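Local coordinates for protein benzoate transport porin BenP (Acinetobacter baumannii AB307-0294, PDB 5DL8) that probably forms an outer-membrane channel of the OprD porin family, through which small substrates such as benzoate are thought to pass, at residues Ile35-Asp40 with Lys45-Trp50; Asn156-Ser159 with Leu165-Glu168; Arg206-Phe209 with Leu213-Glu216; Ile384-Asn387 with Asp393-Glu396. All coordinates share one frame; numbering follows the deposited sequence.

How the contacts relate
The four contacts come in series along the chain, each a hairpin between neighbouring antiparallel strands of the porin barrel. They fall into two pairs on opposite sides of the chain's centre. Contacts 1 and 4 have centres about 10 Å apart and share the seam between strands 25-39 and 394-406, where the first long strand of the chain pairs with the last and the barrel closes. Contacts 2 and 3, with centres about 14 Å apart, adjoin through strands 165-176 and 200-210. Between the pairs the centres lie about 37 to 41 Å apart, so the contacts sample facing walls of the barrel. Two calcium sites, one in contact 1 and one at contact 4, lie beside the closing seam.

Contact 1 of 4, residues Ile35-Asp40 with Lys45-Trp50; sequences INRDFD and KDTGSW. With CA (calcium ion), chain G.
Asp38 and Asp46 converge on a calcium ion at the end of the strand pair. The two side chains run alongside each other toward the metal, with their carboxylate planes 49° apart. Asp38 binds through OD1, 2.5 Å from the metal. Asp46 contributes both oxygens unevenly, OD1 at 2.4 Å from the calcium and OD2 at 2.9 Å. The carbonyl O of Phe39 and four waters complete the site. The two aspartate OD1 atoms approach to 3.4 Å, and the shared cation probably offsets their repulsion. A further water accepts from Asn36 ND2 and donates to Asp46 OD2, with a weak bond to Asp38 OD2.

The backbone bonds belong to the antiparallel hairpin of strands 25-39 and 47-65 in the barrel wall, and the calcium ties the end of one strand to the residue leading into the other. Arg37 N reaches Thr47 O at 2.7 Å, and Thr47 N returns to Arg37 O. Farther along, Ile35 N meets Ser49 O almost straight, at 175°, whereas the return bond from Ser49 N is weak. Phe39 N gives another weak bond to Asp46 OD1, an oxygen already held by the metal. Gly48 CA lies 3.1 Å from Ile35 O, a closeness that its lack of a side chain permits.

Among side-chain packing contacts, the edge of the Phe39 ring meets Lys45 O, with CE2 3.6 Å away. Arg37 CB touches Thr47 OG1, and its CG, trans to the backbone N (chi1 -180°), lies over one face of the Phe39 ring; beyond it the guanidinium forms a salt bridge with Glu396.

Contact 2 of 4, residues Asn156-Ser159 with Leu165-Glu168; sequences NLKS and LYAE
A beta hairpin in the barrel wall, made by strands 155-160 and 165-176, brings Lys158 opposite Glu168 and Ser159 opposite Ala167. The segments run almost exactly antiparallel, at 174°. Ser159 and Ala167 form the hydrogen-bonded pair: Ser159 N to Ala167 O and Ala167 N to Ser159 O are both 3.0 Å and nearly straight. Lys158 and Glu168 make the adjacent non-hydrogen-bonded pair, where Glu168 CA lies 3.2 Å from Leu157 O in a CA-H...O contact.

The side chains of Lys158, Tyr166 and Glu168 gather on one face. Lys158 is extended beyond CG, and its methylene groups pass the phenolic end of Tyr166, with CD 3.3 Å from Tyr166 OH. It runs alongside Glu168 in the same direction, yet Lys158 NZ remains 4.4 Å from Glu168 OE1, beyond a salt bridge; the opposite charges may still attract weakly. The link between the acid and the ring is firmer. With CG of Tyr166 anti to the backbone N (chi1 170°), the ring reaches along its own strand until the hydroxyl donates to Glu168.

The other carboxylate oxygen, Glu168 OE2, is bonded to Tyr202, which also receives a bond from Asn156 ND2, connecting this face to strand 200-210. On the other face, Ser159 OG is bonded to Thr126. The Tyr166 OH bond to Glu168 OE1 measures 2.7 Å; it uses the anti side of the carboxylate and lies 31° out of its plane.

Contact 3 of 4, residues Arg206-Phe209 with Leu213-Glu216; sequences RYQF and LKGE
Tyr207 and Gly215 pair through two backbone hydrogen bonds where segments 206-209 and 213-216 run antiparallel, at 161°, in the barrel hairpin of strands 200-210 and 213-222. Tyr207 N to Gly215 O is 3.0 Å, and the return bond from Gly215 N to Tyr207 O is 2.8 Å. Nearer the turn, Phe209 N bonds to Leu213 O, also at 2.8 Å.

Phe209 CB rests 3.6 Å from Leu213 CD2. Beyond it the ring edge lies along the backbone at Gly215, where CE2 is 3.9 Å from the glycine N, an approach made possible by the missing side chain. Tyr207 CD1 sits over the centre of one face of this ring. A detergent molecule touches Leu213, consistent with an outward, membrane-facing position.

On the other face, Gln208 bends at chi2 (74°), which brings its OE1 to 3.6 Å from Lys214 CB; its NE2 bonds to Thr210 O, while the lysine amine forms a salt bridge with Glu234. Arg206 and Glu216 extend side by side, and Arg206 NH2 bonds to Glu216 OE2 at 3.0 Å. This salt bridge is skewed: the guanidinium and carboxylate planes are 55° apart, and the nitrogen approaches from above the carboxylate plane. Arg206 NH2 also bonds to Tyr304 OH, and NE is bridged to Asp204, whose carboxylate comes close to that of Glu216, so the arginine probably offsets repulsion between the two acids.

Contact 4 of 4, residues Ile384-Asn387 with Asp393-Glu396; sequences IDYN and DFGE
Phe394 lies between Tyr386 and Ile384 on one face of the hairpin formed by strands 377-388 and 394-406. Its CB packs against Asp38 O of the neighbouring strand 25-39. From there the ring is set by CG standing between the backbone N and carbonyl carbon (chi1 72°), which turns it across toward segment 384-387. CD2 meets CD2 and CB of Tyr386 at 3.9 Å. CE2 comes closer, 3.6 Å from Tyr386 CB, and CZ also touches that methylene. Tyr386 CB thus sits over the ring face in a CH-pi contact, 3.8 Å from the centroid. CE1, on the far edge, packs 3.9 Å from Ile384 CG2. Arg37 adds a cation-pi interaction with the same ring.

Four backbone bonds hold the strands beneath, two between Tyr386 and Phe394 and two between Ile384 and Glu396; Ile384 N to Glu396 O is 2.8 Å. Tyr386 OH continues to Glu358.

At the turn end, Asp393 joins Val388 and Gly391 in binding a calcium ion, and its OD1 accepts from Val388 N. Metal and hydrogen bond together probably restrain the Asp393 carboxylate at the turn, beside the buried Tyr386 and Phe394 rings.

Contact 1 of 4, residues Ile35-Asp40 with Lys45-Trp50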
loop_
_atom_site.group_PDB
_atom_site.type_symbol
_atom_site.label_atom_id
_atom_site.label_comp_id
_atom_site.label_asym_id
_atom_site.label_seq_id
_atom_site.Cartn_x
_atom_site.Cartn_y
_atom_site.Cartn_z
ATOM N N ILE A 35 12.402 -10.262 8.536
ATOM C CA ILE A 35 11.620 -9.330 9.301
ATOM C C ILE A 35 11.608 -9.801 10.734
ATOM O O ILE A 35 11.331 -10.984 11.006
ATOM C CB ILE A 35 10.216 -9.217 8.692
ATOM C CG1 ILE A 35 10.284 -8.418 7.360
ATOM C CG2 ILE A 35 9.226 -8.592 9.717
ATOM C CD1 ILE A 35 9.547 -9.121 6.243
ATOM N N ASN A 36 11.881 -8.870 11.656
ATOM C CA ASN A 36 11.937 -9.231 13.071
ATOM C C ASN A 36 11.313 -8.142 13.901
ATOM O O ASN A 36 11.843 -7.027 13.971
ATOM C CB ASN A 36 13.411 -9.530 13.577
ATOM C CG ASN A 36 13.444 -10.356 14.835
ATOM O OD1 ASN A 36 13.113 -11.559 14.830
ATOM N ND2 ASN A 36 13.799 -9.734 15.914
ATOM N N ARG A 37 10.173 -8.437 14.518
ATOM C CA ARG A 37 9.585 -7.494 15.497
ATOM C C ARG A 37 9.836 -7.976 16.903
ATOM O O ARG A 37 9.323 -8.987 17.313
ATOM C CB ARG A 37 8.069 -7.278 15.239
ATOM C CG ARG A 37 7.367 -6.297 16.214
ATOM C CD ARG A 37 5.948 -5.891 15.769
ATOM N NE ARG A 37 5.930 -5.130 14.566
ATOM C CZ ARG A 37 4.852 -4.524 14.001
ATOM N NH1 ARG A 37 3.636 -4.604 14.539
ATOM N NH2 ARG A 37 5.015 -3.809 12.850
ATOM N N ASP A 38 10.518 -7.161 17.675
ATOM C CA ASP A 38 10.947 -7.515 19.022
ATOM C C ASP A 38 10.270 -6.594 20.030
ATOM O O ASP A 38 10.639 -5.401 20.153
ATOM C CB ASP A 38 12.505 -7.323 19.108
ATOM C CG ASP A 38 13.092 -7.632 20.500
ATOM O OD1 ASP A 38 12.372 -7.523 21.511
ATOM O OD2 ASP A 38 14.307 -7.936 20.603
ATOM N N PHE A 39 9.324 -7.139 20.792
ATOM C CA PHE A 39 8.743 -6.424 21.954
ATOM C C PHE A 39 9.729 -6.167 23.107
ATOM O O PHE A 39 10.436 -7.012 23.507
ATOM C CB PHE A 39 7.438 -7.098 22.370
ATOM C CG PHE A 39 6.440 -7.146 21.236
ATOM C CD1 PHE A 39 5.597 -6.045 20.939
ATOM C CD2 PHE A 39 6.290 -8.238 20.483
ATOM C CE1 PHE A 39 4.673 -6.103 19.892
ATOM C CE2 PHE A 39 5.343 -8.327 19.467
ATOM C CZ PHE A 39 4.560 -7.241 19.125
ATOM N N ASP A 40 9.801 -4.919 23.597
ATOM C CA ASP A 40 10.561 -4.599 24.793
ATOM C C ASP A 40 10.137 -5.474 26.013
ATOM O O ASP A 40 10.963 -5.981 26.781
ATOM C CB ASP A 40 10.391 -3.129 25.144
ATOM C CG ASP A 40 11.090 -2.201 24.176
ATOM O OD1 ASP A 40 11.329 -2.491 23.013
ATOM O OD2 ASP A 40 11.408 -1.115 24.556
ATOM N N LYS A 45 5.712 -12.321 22.991
ATOM C CA LYS A 45 6.445 -13.039 21.978
ATOM C C LYS A 45 6.820 -12.304 20.712
ATOM O O LYS A 45 5.958 -11.794 19.973
ATOM C CB LYS A 45 5.653 -14.268 21.568
ATOM C CG LYS A 45 6.515 -15.435 21.025
ATOM C CD LYS A 45 5.727 -16.739 20.857
ATOM C CE LYS A 45 4.713 -16.925 21.997
ATOM N NZ LYS A 45 3.956 -18.227 21.964
ATOM N N ASP A 46 8.124 -12.353 20.426
ATOM C CA ASP A 46 8.760 -11.735 19.250
ATOM C C ASP A 46 8.262 -12.401 17.962
ATOM O O ASP A 46 8.002 -13.575 17.962
ATOM C CB ASP A 46 10.267 -11.844 19.383
ATOM C CG ASP A 46 10.842 -10.925 20.489
ATOM O OD1 ASP A 46 10.124 -10.057 21.155
ATOM O OD2 ASP A 46 12.074 -10.997 20.636
ATOM N N THR A 47 8.000 -11.630 16.891
ATOM C CA THR A 47 7.536 -12.241 15.672
ATOM C C THR A 47 8.468 -11.931 14.525
ATOM O O THR A 47 9.353 -11.039 14.587
ATOM C CB THR A 47 6.166 -11.677 15.333
ATOM O OG1 THR A 47 6.305 -10.282 14.948
ATOM C CG2 THR A 47 5.196 -11.842 16.532
ATOM N N GLY A 48 8.203 -12.635 13.441
ATOM C CA GLY A 48 8.831 -12.430 12.171
ATOM C C GLY A 48 9.169 -13.760 11.483
ATOM O O GLY A 48 8.767 -14.806 11.965
ATOM N N SER A 49 9.919 -13.652 10.359
ATOM C CA SER A 49 10.517 -14.754 9.596
ATOM C C SER A 49 11.673 -14.228 8.672
ATOM O O SER A 49 11.875 -12.972 8.469
ATOM C CB SER A 49 9.442 -15.363 8.682
ATOM O OG SER A 49 8.845 -14.328 7.855
ATOM N N TRP A 50 12.317 -15.236 8.092
ATOM C CA TRP A 50 13.345 -15.182 7.100
ATOM C C TRP A 50 12.763 -16.045 6.032
ATOM O O TRP A 50 12.428 -17.248 6.276
ATOM C CB TRP A 50 14.717 -15.828 7.599
ATOM C CG TRP A 50 15.861 -15.567 6.668
ATOM C CD1 TRP A 50 16.040 -14.430 5.892
ATOM C CD2 TRP A 50 16.922 -16.445 6.340
ATOM N NE1 TRP A 50 17.152 -14.554 5.141
ATOM C CE2 TRP A 50 17.717 -15.783 5.387
ATOM C CE3 TRP A 50 17.284 -17.730 6.767
ATOM C CZ2 TRP A 50 18.869 -16.330 4.860
ATOM C CZ3 TRP A 50 18.425 -18.346 6.208
ATOM C CH2 TRP A 50 19.209 -17.621 5.237
HETATM CA CA CA G . 11.492 -9.353 22.942
HETATM O O HOH W 1 14.276 -10.582 18.861
HETATM O O HOH W 2 13.783 -9.148 23.295
HETATM O O HOH W 3 12.020 -8.701 25.105
HETATM O O HOH W 4 9.443 -9.843 24.053
HETATM O O HOH W 5 11.748 -11.543 24.166
#

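Contact 2 of 4, residues Asn156-Ser159 with Leu165-Glu168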
loop_
_atom_site.group_PDB
_atom_site.type_symbol
_atom_site.label_atom_id
_atom_site.label_comp_id
_atom_site.label_asym_id
_atom_site.label_seq_id
_atom_site.Cartn_x
_atom_site.Cartn_y
_atom_site.Cartn_z
ATOM N N ASN A 156 -12.706 -4.134 -13.487
ATOM C CA ASN A 156 -12.682 -2.673 -13.573
ATOM C C ASN A 156 -12.575 -2.083 -14.952
ATOM O O ASN A 156 -12.270 -2.785 -15.897
ATOM C CB ASN A 156 -11.635 -2.059 -12.637
ATOM C CG ASN A 156 -10.151 -2.301 -13.055
ATOM O OD1 ASN A 156 -9.784 -2.740 -14.150
ATOM N ND2 ASN A 156 -9.312 -1.871 -12.187
ATOM N N LEU A 157 -12.894 -0.785 -15.035
ATOM C CA LEU A 157 -12.982 0.002 -16.299
ATOM C C LEU A 157 -12.253 1.307 -16.051
ATOM O O LEU A 157 -12.526 1.974 -15.038
ATOM C CB LEU A 157 -14.422 0.272 -16.733
ATOM C CG LEU A 157 -14.649 0.939 -18.097
ATOM C CD1 LEU A 157 -14.035 0.111 -19.219
ATOM C CD2 LEU A 157 -16.150 1.164 -18.342
ATOM N N LYS A 158 -11.235 1.559 -16.874
ATOM C CA LYS A 158 -10.395 2.805 -16.835
ATOM C C LYS A 158 -10.527 3.592 -18.103
ATOM O O LYS A 158 -10.419 3.017 -19.165
ATOM C CB LYS A 158 -8.919 2.460 -16.813
ATOM C CG LYS A 158 -8.592 1.566 -15.719
ATOM C CD LYS A 158 -7.128 1.319 -15.695
ATOM C CE LYS A 158 -6.856 0.341 -14.608
ATOM N NZ LYS A 158 -5.432 0.506 -14.273
ATOM N N SER A 159 -10.640 4.894 -18.001
ATOM C CA SER A 159 -10.664 5.738 -19.173
ATOM C C SER A 159 -10.005 7.132 -19.031
ATOM O O SER A 159 -10.219 7.817 -18.040
ATOM C CB SER A 159 -12.124 5.883 -19.553
ATOM O OG SER A 159 -12.258 6.598 -20.773
ATOM N N LEU A 165 -9.185 14.838 -17.425
ATOM C CA LEU A 165 -9.985 13.960 -16.613
ATOM C C LEU A 165 -9.700 12.422 -16.838
ATOM O O LEU A 165 -9.901 11.903 -17.917
ATOM C CB LEU A 165 -11.487 14.298 -16.799
ATOM C CG LEU A 165 -12.524 13.469 -16.003
ATOM C CD1 LEU A 165 -12.188 13.465 -14.513
ATOM C CD2 LEU A 165 -13.989 13.968 -16.260
ATOM N N TYR A 166 -9.243 11.741 -15.797
ATOM C CA TYR A 166 -9.104 10.291 -15.772
ATOM C C TYR A 166 -10.209 9.750 -14.837
ATOM O O TYR A 166 -10.406 10.258 -13.699
ATOM C CB TYR A 166 -7.701 9.880 -15.248
ATOM C CG TYR A 166 -7.568 8.393 -14.965
ATOM C CD1 TYR A 166 -8.005 7.833 -13.712
ATOM C CD2 TYR A 166 -7.048 7.517 -15.938
ATOM C CE1 TYR A 166 -7.928 6.451 -13.472
ATOM C CE2 TYR A 166 -6.933 6.126 -15.661
ATOM C CZ TYR A 166 -7.381 5.627 -14.451
ATOM O OH TYR A 166 -7.305 4.298 -14.205
ATOM N N ALA A 167 -10.885 8.682 -15.253
ATOM C CA ALA A 167 -11.921 8.004 -14.376
ATOM C C ALA A 167 -11.665 6.519 -14.315
ATOM O O ALA A 167 -11.203 5.963 -15.264
ATOM C CB ALA A 167 -13.316 8.234 -14.928
ATOM N N GLU A 168 -12.120 5.876 -13.254
ATOM C CA GLU A 168 -12.027 4.428 -13.117
ATOM C C GLU A 168 -13.147 4.005 -12.173
ATOM O O GLU A 168 -13.407 4.676 -11.176
ATOM C CB GLU A 168 -10.616 4.055 -12.581
ATOM C CG GLU A 168 -10.429 2.612 -12.193
ATOM C CD GLU A 168 -9.036 2.344 -11.614
ATOM O OE1 GLU A 168 -8.084 3.147 -11.882
ATOM O OE2 GLU A 168 -8.975 1.313 -10.875
#

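Contact 3 of 4, residues Arg206-Phe209 with Leu213-Glu216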
loop_
_atom_site.group_PDB
_atom_site.type_symbol
_atom_site.label_atom_id
_atom_site.label_comp_id
_atom_site.label_asym_id
_atom_site.label_seq_id
_atom_site.Cartn_x
_atom_site.Cartn_y
_atom_site.Cartn_z
ATOM N N ARG A 206 -9.600 11.510 -11.337
ATOM C CA ARG A 206 -8.288 12.241 -11.246
ATOM C C ARG A 206 -8.268 13.384 -12.240
ATOM O O ARG A 206 -8.477 13.165 -13.402
ATOM C CB ARG A 206 -7.072 11.318 -11.465
ATOM C CG ARG A 206 -6.659 10.475 -10.260
ATOM C CD ARG A 206 -5.608 9.347 -10.537
ATOM N NE ARG A 206 -5.689 8.393 -9.381
ATOM C CZ ARG A 206 -4.709 7.609 -8.863
ATOM N NH1 ARG A 206 -3.505 7.574 -9.445
ATOM N NH2 ARG A 206 -4.944 6.864 -7.752
ATOM N N TYR A 207 -8.186 14.617 -11.742
ATOM C CA TYR A 207 -8.337 15.826 -12.565
ATOM C C TYR A 207 -7.088 16.656 -12.395
ATOM O O TYR A 207 -6.602 16.840 -11.261
ATOM C CB TYR A 207 -9.640 16.630 -12.241
ATOM C CG TYR A 207 -10.017 17.693 -13.295
ATOM C CD1 TYR A 207 -9.529 18.975 -13.243
ATOM C CD2 TYR A 207 -10.851 17.381 -14.380
ATOM C CE1 TYR A 207 -9.841 19.897 -14.245
ATOM C CE2 TYR A 207 -11.141 18.284 -15.383
ATOM C CZ TYR A 207 -10.675 19.555 -15.296
ATOM O OH TYR A 207 -11.038 20.496 -16.290
ATOM N N GLN A 208 -6.528 17.003 -13.534
ATOM C CA GLN A 208 -5.359 17.892 -13.634
ATOM C C GLN A 208 -5.883 19.337 -13.859
ATOM O O GLN A 208 -6.377 19.702 -14.897
ATOM C CB GLN A 208 -4.401 17.454 -14.778
ATOM C CG GLN A 208 -3.065 18.193 -14.831
ATOM C CD GLN A 208 -2.127 17.742 -13.704
ATOM O OE1 GLN A 208 -2.085 16.566 -13.347
ATOM N NE2 GLN A 208 -1.355 18.676 -13.167
ATOM N N PHE A 209 -5.822 20.131 -12.822
ATOM C CA PHE A 209 -6.486 21.409 -12.817
ATOM C C PHE A 209 -5.638 22.361 -13.617
ATOM O O PHE A 209 -6.170 23.107 -14.464
ATOM C CB PHE A 209 -6.690 21.895 -11.367
ATOM C CG PHE A 209 -7.900 21.278 -10.705
ATOM C CD1 PHE A 209 -9.222 21.763 -11.007
ATOM C CD2 PHE A 209 -7.760 20.251 -9.819
ATOM C CE1 PHE A 209 -10.335 21.206 -10.384
ATOM C CE2 PHE A 209 -8.851 19.685 -9.178
ATOM C CZ PHE A 209 -10.135 20.140 -9.459
ATOM N N LEU A 213 -1.288 21.742 -10.412
ATOM C CA LEU A 213 -2.319 21.354 -9.422
ATOM C C LEU A 213 -3.189 20.248 -9.880
ATOM O O LEU A 213 -3.827 20.338 -10.916
ATOM C CB LEU A 213 -3.162 22.582 -9.071
ATOM C CG LEU A 213 -4.400 22.202 -8.199
ATOM C CD1 LEU A 213 -4.046 21.879 -6.769
ATOM C CD2 LEU A 213 -5.406 23.363 -8.282
ATOM N N LYS A 214 -3.289 19.209 -9.083
ATOM C CA LYS A 214 -4.236 18.168 -9.428
ATOM C C LYS A 214 -4.988 17.684 -8.227
ATOM O O LYS A 214 -4.579 17.937 -7.115
ATOM C CB LYS A 214 -3.525 17.002 -10.092
ATOM C CG LYS A 214 -2.506 16.297 -9.219
ATOM C CD LYS A 214 -1.855 15.164 -9.998
ATOM C CE LYS A 214 -0.379 14.986 -9.604
ATOM N NZ LYS A 214 -0.446 14.414 -8.243
ATOM N N GLY A 215 -6.110 17.017 -8.499
ATOM C CA GLY A 215 -7.009 16.524 -7.450
ATOM C C GLY A 215 -7.501 15.067 -7.683
ATOM O O GLY A 215 -7.540 14.563 -8.770
ATOM N N GLU A 216 -8.011 14.446 -6.676
ATOM C CA GLU A 216 -8.528 13.070 -6.818
ATOM C C GLU A 216 -9.793 12.977 -5.960
ATOM O O GLU A 216 -9.816 13.451 -4.833
ATOM C CB GLU A 216 -7.382 12.052 -6.504
ATOM C CG GLU A 216 -7.883 10.600 -6.376
ATOM C CD GLU A 216 -6.799 9.557 -6.254
ATOM O OE1 GLU A 216 -5.587 9.910 -6.146
ATOM O OE2 GLU A 216 -7.126 8.333 -6.220
#

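Contact 4 of 4, residues Ile384-Asn387 with Asp393-Glu396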
loop_
_atom_site.group_PDB
_atom_site.type_symbol
_atom_site.label_atom_id
_atom_site.label_comp_id
_atom_site.label_asym_id
_atom_site.label_seq_id
_atom_site.Cartn_x
_atom_site.Cartn_y
_atom_site.Cartn_z
ATOM N N ILE A 384 12.324 0.185 12.530
ATOM C CA ILE A 384 11.181 0.797 13.201
ATOM C C ILE A 384 11.326 0.727 14.696
ATOM O O ILE A 384 11.706 -0.334 15.269
ATOM C CB ILE A 384 9.907 0.128 12.716
ATOM C CG1 ILE A 384 9.702 0.458 11.206
ATOM C CG2 ILE A 384 8.645 0.676 13.444
ATOM C CD1 ILE A 384 8.988 -0.704 10.609
ATOM N N ASP A 385 11.181 1.855 15.342
ATOM C CA ASP A 385 11.029 1.934 16.816
ATOM C C ASP A 385 9.697 2.649 17.167
ATOM O O ASP A 385 9.533 3.897 16.877
ATOM C CB ASP A 385 12.203 2.695 17.518
ATOM C CG ASP A 385 13.538 1.950 17.374
ATOM O OD1 ASP A 385 13.801 1.103 18.294
ATOM O OD2 ASP A 385 14.301 2.204 16.382
ATOM N N TYR A 386 8.846 1.897 17.900
ATOM C CA TYR A 386 7.553 2.330 18.394
ATOM C C TYR A 386 7.573 2.378 19.881
ATOM O O TYR A 386 7.936 1.433 20.539
ATOM C CB TYR A 386 6.470 1.358 17.903
ATOM C CG TYR A 386 5.061 1.636 18.471
ATOM C CD1 TYR A 386 4.306 2.753 18.025
ATOM C CD2 TYR A 386 4.508 0.835 19.489
ATOM C CE1 TYR A 386 3.040 3.022 18.532
ATOM C CE2 TYR A 386 3.243 1.129 20.009
ATOM C CZ TYR A 386 2.508 2.225 19.512
ATOM O OH TYR A 386 1.270 2.506 19.992
ATOM N N ASN A 387 7.065 3.453 20.441
ATOM C CA ASN A 387 6.838 3.546 21.888
ATOM C C ASN A 387 5.498 4.231 22.224
ATOM O O ASN A 387 5.108 5.188 21.616
ATOM C CB ASN A 387 7.974 4.305 22.608
ATOM C CG ASN A 387 9.376 3.641 22.428
ATOM O OD1 ASN A 387 9.881 2.923 23.313
ATOM N ND2 ASN A 387 10.015 3.940 21.339
ATOM N N ASP A 393 5.724 -1.526 23.602
ATOM C CA ASP A 393 6.836 -0.911 22.872
ATOM C C ASP A 393 7.514 -1.976 22.009
ATOM O O ASP A 393 7.484 -3.131 22.410
ATOM C CB ASP A 393 7.867 -0.324 23.789
ATOM C CG ASP A 393 7.358 0.808 24.596
ATOM O OD1 ASP A 393 6.234 1.260 24.390
ATOM O OD2 ASP A 393 8.095 1.286 25.465
ATOM N N PHE A 394 8.023 -1.632 20.811
ATOM C CA PHE A 394 8.832 -2.569 20.065
ATOM C C PHE A 394 9.918 -1.960 19.126
ATOM O O PHE A 394 9.888 -0.779 18.755
ATOM C CB PHE A 394 7.907 -3.513 19.304
ATOM C CG PHE A 394 7.202 -2.865 18.130
ATOM C CD1 PHE A 394 7.863 -2.673 16.915
ATOM C CD2 PHE A 394 5.882 -2.533 18.222
ATOM C CE1 PHE A 394 7.226 -2.125 15.826
ATOM C CE2 PHE A 394 5.223 -1.970 17.138
ATOM C CZ PHE A 394 5.896 -1.755 15.933
ATOM N N GLY A 395 10.861 -2.804 18.765
ATOM C CA GLY A 395 11.881 -2.522 17.718
ATOM C C GLY A 395 11.805 -3.578 16.640
ATOM O O GLY A 395 11.842 -4.747 16.937
ATOM N N GLU A 396 11.718 -3.146 15.398
ATOM C CA GLU A 396 11.581 -3.987 14.260
ATOM C C GLU A 396 12.665 -3.711 13.253
ATOM O O GLU A 396 12.798 -2.520 12.813
ATOM C CB GLU A 396 10.247 -3.825 13.576
ATOM C CG GLU A 396 10.022 -4.717 12.364
ATOM C CD GLU A 396 8.570 -4.680 11.791
ATOM O OE1 GLU A 396 7.666 -4.208 12.478
ATOM O OE2 GLU A 396 8.315 -5.036 10.627
#